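PDB 4R82: NADH-dependent FAD reductase from Streptomyces globisporus, which catalyses the NADH-dependent reduction of free FAD, supplying FADH2 by diffusion to the halogenase and the monooxygenase of C-1027 antibiotic biosynthesis. Local coordinates for residues E13-K18 with R24-D29; T32-V37 with K93-F98; I64-G67 with V71-Q74; D114-E119 with V130-C135. All blocks are in the same frame, centred on the assembly; numbering follows the deposited sequence.

Interaction 1 stands apart from the other three, at the dimer interface about 22 Å from the chain centre (centre to centre). Its chemistry is mixed: one salt bridge, one valine pair and an arginine that holds NAD. Interaction 2 is the most central, buried and wholly apolar between the residues that meet. Interaction 3 touches it, since Met72 and Ile64 pack on Val37, and is partly buried; here strand backbone faces a helix on one side and FAD on the other. Interaction 4, away from the ligands, is buried with exposed residues at its rim and mainly polar, with a bridging water. Interactions 2, 3 and 4 each place a different element against the same antiparallel sheet.

Interaction 1. Residues E13-K18 with R24-D29; sequences ELVDPK and RRVFGD. With NAD (nicotinamide-adenine-dinucleotide), chain C; NAD (nicotinamide-adenine-dinucleotide), chain D.
The Arg25 guanidinium receives the Glu13 carboxylate at its edge, near its own plane, and the two planes stand 75° apart. NH1 of Arg25 donates to OE2 of Glu13 over 3.2 Å in a salt bridge, meeting that oxygen from above the carboxylate plane. The Arg24 guanidinium serves the ligands instead: the adenine of one NAD lies over one face with C8A and N7A, C8A 3.4 Å from Arg24 NE, the ribose O2B of a second NAD shares that face, and the phosphate of the first sits at its edge. N3A of the first NAD lies at the Phe27 ring edge. NE of Arg24 donates to O3 of this NAD at 2.9 Å, and NH1 reaches O1A at 3.0 Å. Strand 13-15 and helix 20-27 form an N-terminal strand-helix unit, and the strand pairs antiparallel with a strand of the second subunit, continuing the sheet across the dimer interface. Glu13 keeps an extended chain, CG anti to the backbone N (chi1 169°), which carries its carboxylate across to Arg25. OE2 also accepts from Gln22, and OE1 makes a salt bridge to Arg158 of the second subunit. Beside the charged pair, CG2 of Val15 packs on CB of Val26 at 4.2 Å.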
# COMPACT_ATOMS: atom_id res chain seq x y z
N GLU A 13 5.42 19.47 11.02
CA GLU A 13 6.37 18.77 11.87
C GLU A 13 7.48 18.23 10.97
O GLU A 13 7.22 17.48 10.02
CB GLU A 13 5.67 17.61 12.60
CG GLU A 13 6.60 16.63 13.31
CD GLU A 13 5.91 15.33 13.71
OE1 GLU A 13 4.66 15.30 13.77
OE2 GLU A 13 6.62 14.34 13.97
N LEU A 14 8.72 18.61 11.25
CA LEU A 14 9.84 18.08 10.48
C LEU A 14 10.22 16.70 11.03
O LEU A 14 10.41 16.53 12.23
CB LEU A 14 11.05 19.02 10.56
CG LEU A 14 12.34 18.55 9.88
CD1 LEU A 14 12.22 18.56 8.36
CD2 LEU A 14 13.53 19.39 10.32
N VAL A 15 10.33 15.72 10.13
CA VAL A 15 10.62 14.34 10.51
C VAL A 15 12.10 13.99 10.32
O VAL A 15 12.65 14.16 9.23
CB VAL A 15 9.75 13.36 9.69
CG1 VAL A 15 10.15 11.91 9.95
CG2 VAL A 15 8.27 13.59 10.00
N ASP A 16 12.73 13.53 11.40
CA ASP A 16 14.07 12.94 11.36
C ASP A 16 13.90 11.45 11.06
O ASP A 16 13.39 10.71 11.89
CB ASP A 16 14.73 13.11 12.73
CG ASP A 16 16.06 12.36 12.86
OD1 ASP A 16 16.57 11.82 11.86
OD2 ASP A 16 16.60 12.33 13.99
N PRO A 17 14.30 11.01 9.85
CA PRO A 17 14.05 9.62 9.44
C PRO A 17 14.72 8.61 10.36
O PRO A 17 14.32 7.44 10.34
CB PRO A 17 14.68 9.56 8.04
CG PRO A 17 14.66 10.95 7.56
CD PRO A 17 14.91 11.80 8.77
N LYS A 18 15.71 9.04 11.14
CA LYS A 18 16.37 8.16 12.11
C LYS A 18 15.55 8.00 13.38
O LYS A 18 15.84 7.12 14.21
CB LYS A 18 17.76 8.69 12.46
CG LYS A 18 18.77 8.59 11.31
CD LYS A 18 20.18 8.92 11.79
N ARG A 24 7.29 6.57 12.14
CA ARG A 24 6.02 5.84 12.17
C ARG A 24 4.86 6.82 12.06
O ARG A 24 3.83 6.48 11.51
CB ARG A 24 5.91 4.98 13.43
CG ARG A 24 6.68 3.67 13.30
CD ARG A 24 6.89 2.99 14.65
NE ARG A 24 5.65 2.48 15.23
CZ ARG A 24 5.59 1.54 16.17
NH1 ARG A 24 4.42 1.15 16.64
NH2 ARG A 24 6.71 1.00 16.63
N ARG A 25 5.04 8.03 12.57
CA ARG A 25 4.02 9.07 12.41
C ARG A 25 3.79 9.38 10.94
O ARG A 25 2.64 9.46 10.48
CB ARG A 25 4.38 10.36 13.13
CG ARG A 25 4.26 10.29 14.63
CD ARG A 25 4.49 11.67 15.23
NE ARG A 25 4.53 11.60 16.69
CZ ARG A 25 5.43 12.22 17.43
NH1 ARG A 25 6.37 12.95 16.86
NH2 ARG A 25 5.40 12.10 18.75
N VAL A 26 4.87 9.56 10.19
CA VAL A 26 4.71 9.90 8.77
C VAL A 26 4.25 8.70 7.94
O VAL A 26 3.47 8.87 6.99
CB VAL A 26 5.95 10.62 8.16
CG1 VAL A 26 7.09 9.66 7.95
CG2 VAL A 26 5.57 11.30 6.84
N PHE A 27 4.70 7.50 8.29
CA PHE A 27 4.18 6.31 7.61
C PHE A 27 2.66 6.22 7.80
O PHE A 27 1.93 5.82 6.88
CB PHE A 27 4.84 5.03 8.13
CG PHE A 27 6.24 4.79 7.61
CD1 PHE A 27 6.80 5.63 6.65
CD2 PHE A 27 6.98 3.71 8.07
CE1 PHE A 27 8.09 5.40 6.18
CE2 PHE A 27 8.26 3.46 7.58
CZ PHE A 27 8.81 4.31 6.64
N GLY A 28 2.20 6.62 8.98
CA GLY A 28 0.79 6.56 9.32
C GLY A 28 -0.05 7.57 8.57
O GLY A 28 -1.29 7.47 8.56
N ASP A 29 0.60 8.55 7.94
CA ASP A 29 -0.12 9.57 7.19
C ASP A 29 -0.72 9.04 5.88
O ASP A 29 -1.67 9.62 5.36
CB ASP A 29 0.75 10.79 6.91
CG ASP A 29 1.00 11.63 8.13
OD1 ASP A 29 0.12 11.70 9.01
OD2 ASP A 29 2.09 12.24 8.20
PA NAD C . 1.73 2.68 14.59
O1A NAD C . 1.95 1.19 14.88
O2A NAD C . 0.48 3.14 15.31
O5B NAD C . 1.47 2.83 13.05
C5B NAD C . 1.89 3.91 12.29
C4B NAD C . 2.55 3.58 11.02
O4B NAD C . 3.80 3.02 11.31
C3B NAD C . 1.78 2.57 10.27
O3B NAD C . 1.90 2.86 8.91
C2B NAD C . 2.48 1.32 10.55
O2B NAD C . 2.26 0.37 9.56
C1B NAD C . 3.87 1.74 10.60
N9A NAD C . 4.76 0.84 11.34
C8A NAD C . 4.68 0.51 12.65
N7A NAD C . 5.67 -0.34 12.98
C5A NAD C . 6.40 -0.56 11.86
C6A NAD C . 7.53 -1.32 11.57
N6A NAD C . 8.13 -2.08 12.56
N1A NAD C . 8.02 -1.31 10.33
C2A NAD C . 7.45 -0.59 9.35
N3A NAD C . 6.37 0.16 9.59
C4A NAD C . 5.83 0.20 10.82
O3 NAD C . 2.96 3.52 15.11
PA NAD D . -0.22 -1.24 17.87
O1A NAD D . 0.16 0.22 18.08
O2A NAD D . 0.01 -2.03 19.15
O5B NAD D . 0.65 -1.88 16.73
C5B NAD D . 1.09 -3.17 16.94
C4B NAD D . 2.35 -3.55 16.32
O4B NAD D . 2.17 -3.53 14.95
C3B NAD D . 3.41 -2.57 16.62
O3B NAD D . 4.41 -3.27 17.28
C2B NAD D . 3.92 -2.12 15.31
O2B NAD D . 5.30 -1.99 15.31
C1B NAD D . 3.47 -3.20 14.43
N9A NAD D . 3.37 -2.87 13.00
C8A NAD D . 2.44 -2.11 12.38
N7A NAD D . 2.73 -2.03 11.07
C5A NAD D . 3.85 -2.76 10.85
C6A NAD D . 4.62 -3.07 9.74
N6A NAD D . 4.28 -2.57 8.50
N1A NAD D . 5.71 -3.85 9.89
C2A NAD D . 6.08 -4.35 11.08
N3A NAD D . 5.35 -4.06 12.17
C4A NAD D . 4.25 -3.29 12.08
O3 NAD D . -1.74 -1.35 17.45

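Interaction 2. Residues T32-V37 with K93-F98; sequences TGVTVV and KAARHF. With ACT (acetate ion), chain H.
Val36 and Phe98 carry this contact, with Ala95 and Val34 beside them, where helix 92-97 packs on strand 35-39 of the antiparallel sheet in the flavin reductase-like domain. Val36 has the most surface buried here. Its CG1 lies over one face of the Phe98 ring, 4.0 Å from the ring centroid and 22° off the normal, a CH-pi contact. The methyl is displaced toward the CG side of the ring and comes within 3.7 Å of Phe98 CG. With CG1 anti to the backbone N (chi1 175°), both methyls come to the same side of the ring, CG2 lying 3.9 Å from Phe98 CD2. The imidazole of His97 occupies the opposite ring face, its CD2 over the centre, so the phenyl is held between valine and histidine. Phe110 meets the ring as well, and FAD touches Phe98, which lines the flavin pocket. One helical turn back, Ala95 presents its methyl to Val34 beside Leu87 and Phe172. The Ala94 backbone N donates to the oxygen of an acetate ion, itself probably from the crystallisation liquor. CG1 of Val34 meets CB of Ala95 at 4.1 Å.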
# COMPACT_ATOMS: atom_id res chain seq x y z
N THR A 32 -4.42 3.14 4.66
CA THR A 32 -4.51 1.86 3.96
C THR A 32 -5.69 1.06 4.49
O THR A 32 -6.28 1.39 5.52
CB THR A 32 -3.25 0.99 4.19
OG1 THR A 32 -3.21 0.58 5.56
CG2 THR A 32 -1.96 1.75 3.87
N GLY A 33 -6.02 -0.02 3.79
CA GLY A 33 -6.85 -1.06 4.36
C GLY A 33 -6.04 -1.92 5.31
O GLY A 33 -4.89 -1.60 5.65
N VAL A 34 -6.64 -3.03 5.74
CA VAL A 34 -5.97 -3.96 6.63
C VAL A 34 -6.25 -5.35 6.12
O VAL A 34 -7.40 -5.66 5.79
CB VAL A 34 -6.52 -3.85 8.06
CG1 VAL A 34 -5.76 -4.76 9.00
CG2 VAL A 34 -6.45 -2.40 8.56
N THR A 35 -5.22 -6.19 6.03
CA THR A 35 -5.42 -7.58 5.64
C THR A 35 -4.95 -8.50 6.75
O THR A 35 -4.24 -8.08 7.68
CB THR A 35 -4.62 -7.96 4.37
OG1 THR A 35 -3.23 -8.09 4.71
CG2 THR A 35 -4.78 -6.89 3.29
N VAL A 36 -5.33 -9.77 6.65
CA VAL A 36 -4.63 -10.81 7.41
C VAL A 36 -4.00 -11.70 6.37
O VAL A 36 -4.68 -12.22 5.47
CB VAL A 36 -5.58 -11.62 8.31
CG1 VAL A 36 -4.82 -12.77 8.97
CG2 VAL A 36 -6.20 -10.73 9.38
N VAL A 37 -2.68 -11.86 6.46
CA VAL A 37 -1.97 -12.80 5.62
C VAL A 37 -1.95 -14.15 6.33
O VAL A 37 -1.66 -14.22 7.52
CB VAL A 37 -0.52 -12.33 5.39
CG1 VAL A 37 0.29 -13.39 4.63
CG2 VAL A 37 -0.52 -11.01 4.62
N LYS A 93 -11.77 -6.72 15.46
CA LYS A 93 -11.40 -7.75 16.43
C LYS A 93 -10.42 -8.73 15.79
O LYS A 93 -9.41 -9.11 16.40
CB LYS A 93 -12.63 -8.49 16.94
CG LYS A 93 -12.32 -9.59 17.95
N ALA A 94 -10.70 -9.12 14.55
CA ALA A 94 -9.80 -10.00 13.82
C ALA A 94 -8.45 -9.33 13.55
O ALA A 94 -7.40 -9.98 13.62
CB ALA A 94 -10.44 -10.47 12.51
N ALA A 95 -8.47 -8.04 13.24
CA ALA A 95 -7.23 -7.31 12.98
C ALA A 95 -6.35 -7.31 14.22
O ALA A 95 -5.14 -7.54 14.14
CB ALA A 95 -7.51 -5.90 12.51
N ARG A 96 -6.96 -7.04 15.37
CA ARG A 96 -6.20 -7.03 16.62
C ARG A 96 -5.68 -8.41 16.97
O ARG A 96 -4.54 -8.56 17.42
CB ARG A 96 -7.05 -6.45 17.75
CG ARG A 96 -7.33 -4.97 17.57
CD ARG A 96 -8.06 -4.40 18.77
NE ARG A 96 -8.46 -3.02 18.52
CZ ARG A 96 -7.66 -1.97 18.68
NH1 ARG A 96 -8.10 -0.74 18.43
NH2 ARG A 96 -6.41 -2.15 19.10
N HIS A 97 -6.50 -9.43 16.74
CA HIS A 97 -6.15 -10.78 17.12
C HIS A 97 -4.91 -11.27 16.37
O HIS A 97 -4.00 -11.87 16.96
CB HIS A 97 -7.31 -11.73 16.85
CG HIS A 97 -7.00 -13.16 17.16
ND1 HIS A 97 -6.77 -13.61 18.44
CD2 HIS A 97 -6.85 -14.23 16.35
CE1 HIS A 97 -6.51 -14.90 18.41
NE2 HIS A 97 -6.55 -15.30 17.15
N PHE A 98 -4.88 -11.02 15.07
CA PHE A 98 -3.77 -11.48 14.25
C PHE A 98 -2.55 -10.55 14.28
O PHE A 98 -1.55 -10.81 13.63
CB PHE A 98 -4.24 -11.76 12.81
CG PHE A 98 -5.06 -13.01 12.70
CD1 PHE A 98 -4.45 -14.26 12.78
CD2 PHE A 98 -6.44 -12.94 12.55
CE1 PHE A 98 -5.21 -15.43 12.68
CE2 PHE A 98 -7.21 -14.10 12.46
CZ PHE A 98 -6.59 -15.34 12.53
C ACT H . -14.05 -10.60 13.29
O ACT H . -13.60 -9.45 13.51
OXT ACT H . -14.64 -10.77 12.19
CH3 ACT H . -13.88 -11.72 14.28

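Interaction 3. Residues I64-G67 with V71-Q74; sequences ICVG and VMHQ. With FAD (flavin-adenine dinucleotide), chain K.
The end of strand 61-67 runs past the first turn of helix 71-78, the CA atoms coming nearest at Val66 and His73, 6.1 Å apart. This strand-turn-helix connection belongs to the flavin reductase-like domain, and its strand end forms part of the FAD site. Val66 turns its side chain toward the helix. Having CG1 anti to the backbone N (chi1 179°) directs this methyl onto the helix backbone, 3.9 Å from His73 N, with Met72 CG also beside it at 4.3 Å. Met72, a selenomethionine, bends away beyond this point and packs on Met47 of strand 45-49 and Val39 of strand 35-39. His73 points its side chain toward the strand end: Val66 O lies at the edge of its imidazole, near the ring plane, 3.6 Å from CD2. This is a carbon-to-oxygen approach and not a hydrogen bond; the polar grip on the ring comes from Thr147 OG1, which is hydrogen-bonded to His73 NE2 and probably limits its rotation. On the flavin side, alternate backbone groups of the strand read the pyrimidine edge of the isoalloxazine. N3 of FAD donates to Cys65 O at 2.9 Å with a nearly straight N-H...O angle of 169°. Gly67 N in turn donates to FAD O2 over 2.8 Å at 170°. Gly67 also faces the helix through its carbonyl, whose oxygen approaches CB of His73 to 3.3 Å.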
# COMPACT_ATOMS: atom_id res chain seq x y z
N ILE A 64 3.64 -8.18 -0.29
CA ILE A 64 3.53 -7.84 1.12
C ILE A 64 4.94 -7.63 1.67
O ILE A 64 5.92 -8.19 1.14
CB ILE A 64 2.81 -8.93 1.94
CG1 ILE A 64 3.48 -10.30 1.73
CG2 ILE A 64 1.33 -9.01 1.55
CD1 ILE A 64 2.82 -11.42 2.54
N CYS A 65 5.05 -6.84 2.73
CA CYS A 65 6.34 -6.63 3.39
C CYS A 65 6.21 -7.17 4.79
O CYS A 65 5.28 -6.80 5.50
CB CYS A 65 6.64 -5.13 3.48
SG CYS A 65 6.69 -4.32 1.85
N VAL A 66 7.13 -8.06 5.16
CA VAL A 66 7.03 -8.77 6.43
C VAL A 66 8.33 -8.63 7.20
O VAL A 66 9.42 -8.90 6.67
CB VAL A 66 6.72 -10.27 6.20
CG1 VAL A 66 6.64 -11.02 7.52
CG2 VAL A 66 5.40 -10.42 5.45
N GLY A 67 8.22 -8.20 8.45
CA GLY A 67 9.38 -8.01 9.30
C GLY A 67 10.21 -9.28 9.44
O GLY A 67 9.66 -10.38 9.59
N VAL A 71 7.45 -14.55 13.05
CA VAL A 71 7.33 -15.98 12.74
C VAL A 71 6.79 -16.17 11.32
O VAL A 71 7.21 -17.08 10.60
CB VAL A 71 6.44 -16.72 13.76
CG1 VAL A 71 6.03 -18.09 13.23
CG2 VAL A 71 7.16 -16.85 15.08
N MSE A 72 5.87 -15.30 10.93
CA MSE A 72 5.32 -15.39 9.58
C MSE A 72 6.43 -15.30 8.52
O MSE A 72 6.34 -15.89 7.45
CB MSE A 72 4.28 -14.29 9.35
CG MSE A 72 3.76 -14.22 7.91
SE MSE A 72 2.86 -15.85 7.37
CE MSE A 72 1.39 -15.68 8.59
N HIS A 73 7.48 -14.55 8.84
CA HIS A 73 8.59 -14.45 7.91
C HIS A 73 9.20 -15.84 7.67
O HIS A 73 9.46 -16.20 6.53
CB HIS A 73 9.65 -13.48 8.45
CG HIS A 73 10.74 -13.18 7.48
ND1 HIS A 73 11.83 -14.00 7.31
CD2 HIS A 73 10.91 -12.14 6.63
CE1 HIS A 73 12.63 -13.48 6.39
NE2 HIS A 73 12.10 -12.35 5.97
N GLN A 74 9.40 -16.62 8.73
CA GLN A 74 9.99 -17.95 8.57
C GLN A 74 9.07 -18.86 7.76
O GLN A 74 9.52 -19.65 6.93
CB GLN A 74 10.34 -18.57 9.93
N1 FAD K . 3.80 -6.57 10.35
C2 FAD K . 4.46 -6.73 9.22
O2 FAD K . 5.65 -7.46 9.22
N3 FAD K . 4.05 -6.25 8.05
C4 FAD K . 2.91 -5.54 8.00
O4 FAD K . 2.47 -5.03 6.79
C4X FAD K . 2.17 -5.31 9.19
N5 FAD K . 1.02 -4.57 9.14
C5X FAD K . 0.31 -4.39 10.29
C6 FAD K . -0.89 -3.64 10.24
C7 FAD K . -1.62 -3.43 11.41
C7M FAD K . -2.93 -2.62 11.38
C8 FAD K . -1.17 -3.98 12.63
C8M FAD K . -1.98 -3.74 13.89
C9 FAD K . 0.02 -4.72 12.68
C9A FAD K . 0.77 -4.94 11.50
N10 FAD K . 1.94 -5.67 11.55
C10 FAD K . 2.63 -5.85 10.39
C1' FAD K . 2.46 -6.25 12.79
C2' FAD K . 2.09 -7.70 12.99
O2' FAD K . 0.71 -7.86 12.70
C3' FAD K . 2.28 -8.06 14.46
O3' FAD K . 1.63 -7.09 15.26
C4' FAD K . 3.73 -8.00 14.84
O4' FAD K . 4.48 -8.59 13.81
C5' FAD K . 3.99 -8.67 16.21
O5' FAD K . 3.92 -10.11 16.18
P FAD K . 4.68 -11.01 15.04
O1P FAD K . 5.09 -12.37 15.60
O2P FAD K . 5.92 -10.26 14.59
O3P FAD K . 3.74 -11.22 13.89

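Interaction 4. Residues D114-E119 with V130-C135; sequences DWVLGE and VAHLEC
Glu134 lays its carboxylate against Gly118, and His132, two residues back on strand 131-143, meets Val116; the two side chains divide the contact between them. Glu134 reaches across with an extended chain, CG anti to its carbonyl carbon (chi1 -66°). Its OE1 lies 3.2 Å from both CA and C of Gly118, directly against the bare glycine backbone. The Glu119 N lies 3.4 Å from Glu134 OE1, but the angle is too poor for a hydrogen bond. A water makes the link instead, accepting from Glu119 N at 2.9 Å and donating to Glu134 OE2 at 2.7 Å. OE1 is taken up by two backbone donors just beyond, the N atoms of Glu120 and Ser121. The buried carboxylate is therefore gripped at both oxygens, which probably favours its ionised form and fixes the turn after strand 115-117. His132 contributes a van der Waals touch, CE1 meeting Val116 CG2 at 4.2 Å with the methyl oblique to the ring. Its NE2 is hydrogen-bonded to Ile126 O, and Trp159 meets the imidazole edge-to-face, which probably restrict its rotation. Strand 115-117 pairs antiparallel with strand 124-126 as a two-stranded hairpin, and Leu125 of that partner packs on Val116, His132 and Glu134 alike. The contact lays this hairpin against strand 131-143, which runs in the main antiparallel sheet between strands 81-86 and 146-158.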
# COMPACT_ATOMS: atom_id res chain seq x y z
N ASP A 114 -13.94 -17.24 12.39
CA ASP A 114 -14.50 -18.14 11.39
C ASP A 114 -13.59 -18.10 10.17
O ASP A 114 -13.12 -17.03 9.77
CB ASP A 114 -15.93 -17.72 11.02
CG ASP A 114 -16.96 -18.24 11.99
OD1 ASP A 114 -16.57 -18.80 13.04
OD2 ASP A 114 -18.17 -18.10 11.70
N TRP A 115 -13.30 -19.27 9.60
CA TRP A 115 -12.44 -19.32 8.42
C TRP A 115 -12.87 -20.46 7.51
O TRP A 115 -13.57 -21.38 7.93
CB TRP A 115 -10.97 -19.49 8.83
CG TRP A 115 -10.70 -20.67 9.69
CD1 TRP A 115 -10.78 -20.73 11.06
CD2 TRP A 115 -10.31 -21.98 9.26
NE1 TRP A 115 -10.47 -21.99 11.50
CE2 TRP A 115 -10.17 -22.78 10.42
CE3 TRP A 115 -10.05 -22.55 8.01
CZ2 TRP A 115 -9.80 -24.12 10.36
CZ3 TRP A 115 -9.68 -23.89 7.96
CH2 TRP A 115 -9.56 -24.66 9.12
N VAL A 116 -12.44 -20.38 6.25
CA VAL A 116 -12.67 -21.45 5.29
C VAL A 116 -11.32 -21.80 4.68
O VAL A 116 -10.45 -20.94 4.53
CB VAL A 116 -13.67 -21.03 4.18
CG1 VAL A 116 -15.02 -20.69 4.77
CG2 VAL A 116 -13.14 -19.86 3.38
N LEU A 117 -11.15 -23.07 4.33
CA LEU A 117 -9.88 -23.52 3.78
C LEU A 117 -9.64 -23.04 2.36
O LEU A 117 -10.49 -23.22 1.48
CB LEU A 117 -9.80 -25.05 3.82
CG LEU A 117 -8.52 -25.68 3.29
CD1 LEU A 117 -7.33 -25.28 4.13
CD2 LEU A 117 -8.66 -27.18 3.27
N GLY A 118 -8.49 -22.42 2.13
CA GLY A 118 -8.09 -22.03 0.79
C GLY A 118 -7.66 -23.25 -0.01
O GLY A 118 -6.72 -23.96 0.38
N GLU A 119 -8.34 -23.49 -1.12
CA GLU A 119 -8.09 -24.69 -1.92
C GLU A 119 -6.73 -24.71 -2.60
O GLU A 119 -6.17 -25.78 -2.84
CB GLU A 119 -9.20 -24.87 -2.97
CG GLU A 119 -10.57 -25.20 -2.37
CD GLU A 119 -11.71 -25.00 -3.36
OE1 GLU A 119 -11.44 -24.61 -4.52
OE2 GLU A 119 -12.87 -25.23 -2.98
N VAL A 130 -13.62 -8.80 2.70
CA VAL A 130 -14.05 -8.18 1.45
C VAL A 130 -13.62 -9.06 0.29
O VAL A 130 -14.34 -9.23 -0.71
CB VAL A 130 -13.44 -6.77 1.29
CG1 VAL A 130 -14.01 -6.08 0.07
CG2 VAL A 130 -13.75 -5.93 2.52
N ALA A 131 -12.43 -9.64 0.43
CA ALA A 131 -11.87 -10.48 -0.63
C ALA A 131 -10.85 -11.44 -0.09
O ALA A 131 -10.23 -11.18 0.95
CB ALA A 131 -11.24 -9.61 -1.70
N HIS A 132 -10.67 -12.54 -0.81
CA HIS A 132 -9.59 -13.50 -0.54
C HIS A 132 -8.73 -13.60 -1.79
O HIS A 132 -9.26 -13.72 -2.90
CB HIS A 132 -10.17 -14.90 -0.26
CG HIS A 132 -10.98 -15.00 0.99
ND1 HIS A 132 -11.99 -15.92 1.15
CD2 HIS A 132 -10.91 -14.31 2.17
CE1 HIS A 132 -12.53 -15.79 2.35
NE2 HIS A 132 -11.89 -14.82 2.99
N LEU A 133 -7.41 -13.58 -1.62
CA LEU A 133 -6.51 -13.81 -2.74
C LEU A 133 -5.57 -14.92 -2.32
O LEU A 133 -5.02 -14.89 -1.22
CB LEU A 133 -5.68 -12.57 -3.05
CG LEU A 133 -6.38 -11.27 -3.47
CD1 LEU A 133 -6.79 -10.45 -2.25
CD2 LEU A 133 -5.51 -10.45 -4.42
N GLU A 134 -5.40 -15.92 -3.17
CA GLU A 134 -4.41 -16.96 -2.91
C GLU A 134 -3.28 -16.79 -3.91
O GLU A 134 -3.52 -16.68 -5.12
CB GLU A 134 -5.06 -18.34 -3.00
CG GLU A 134 -6.09 -18.55 -1.88
CD GLU A 134 -6.82 -19.87 -1.98
OE1 GLU A 134 -6.25 -20.90 -1.58
OE2 GLU A 134 -7.98 -19.86 -2.45
N CYS A 135 -2.05 -16.76 -3.40
CA CYS A 135 -0.92 -16.31 -4.20
C CYS A 135 0.23 -17.29 -4.13
O CYS A 135 0.48 -17.88 -3.08
CB CYS A 135 -0.41 -14.98 -3.66
SG CYS A 135 -1.68 -13.70 -3.60
O HOH W 1 -10.11 -21.47 -2.26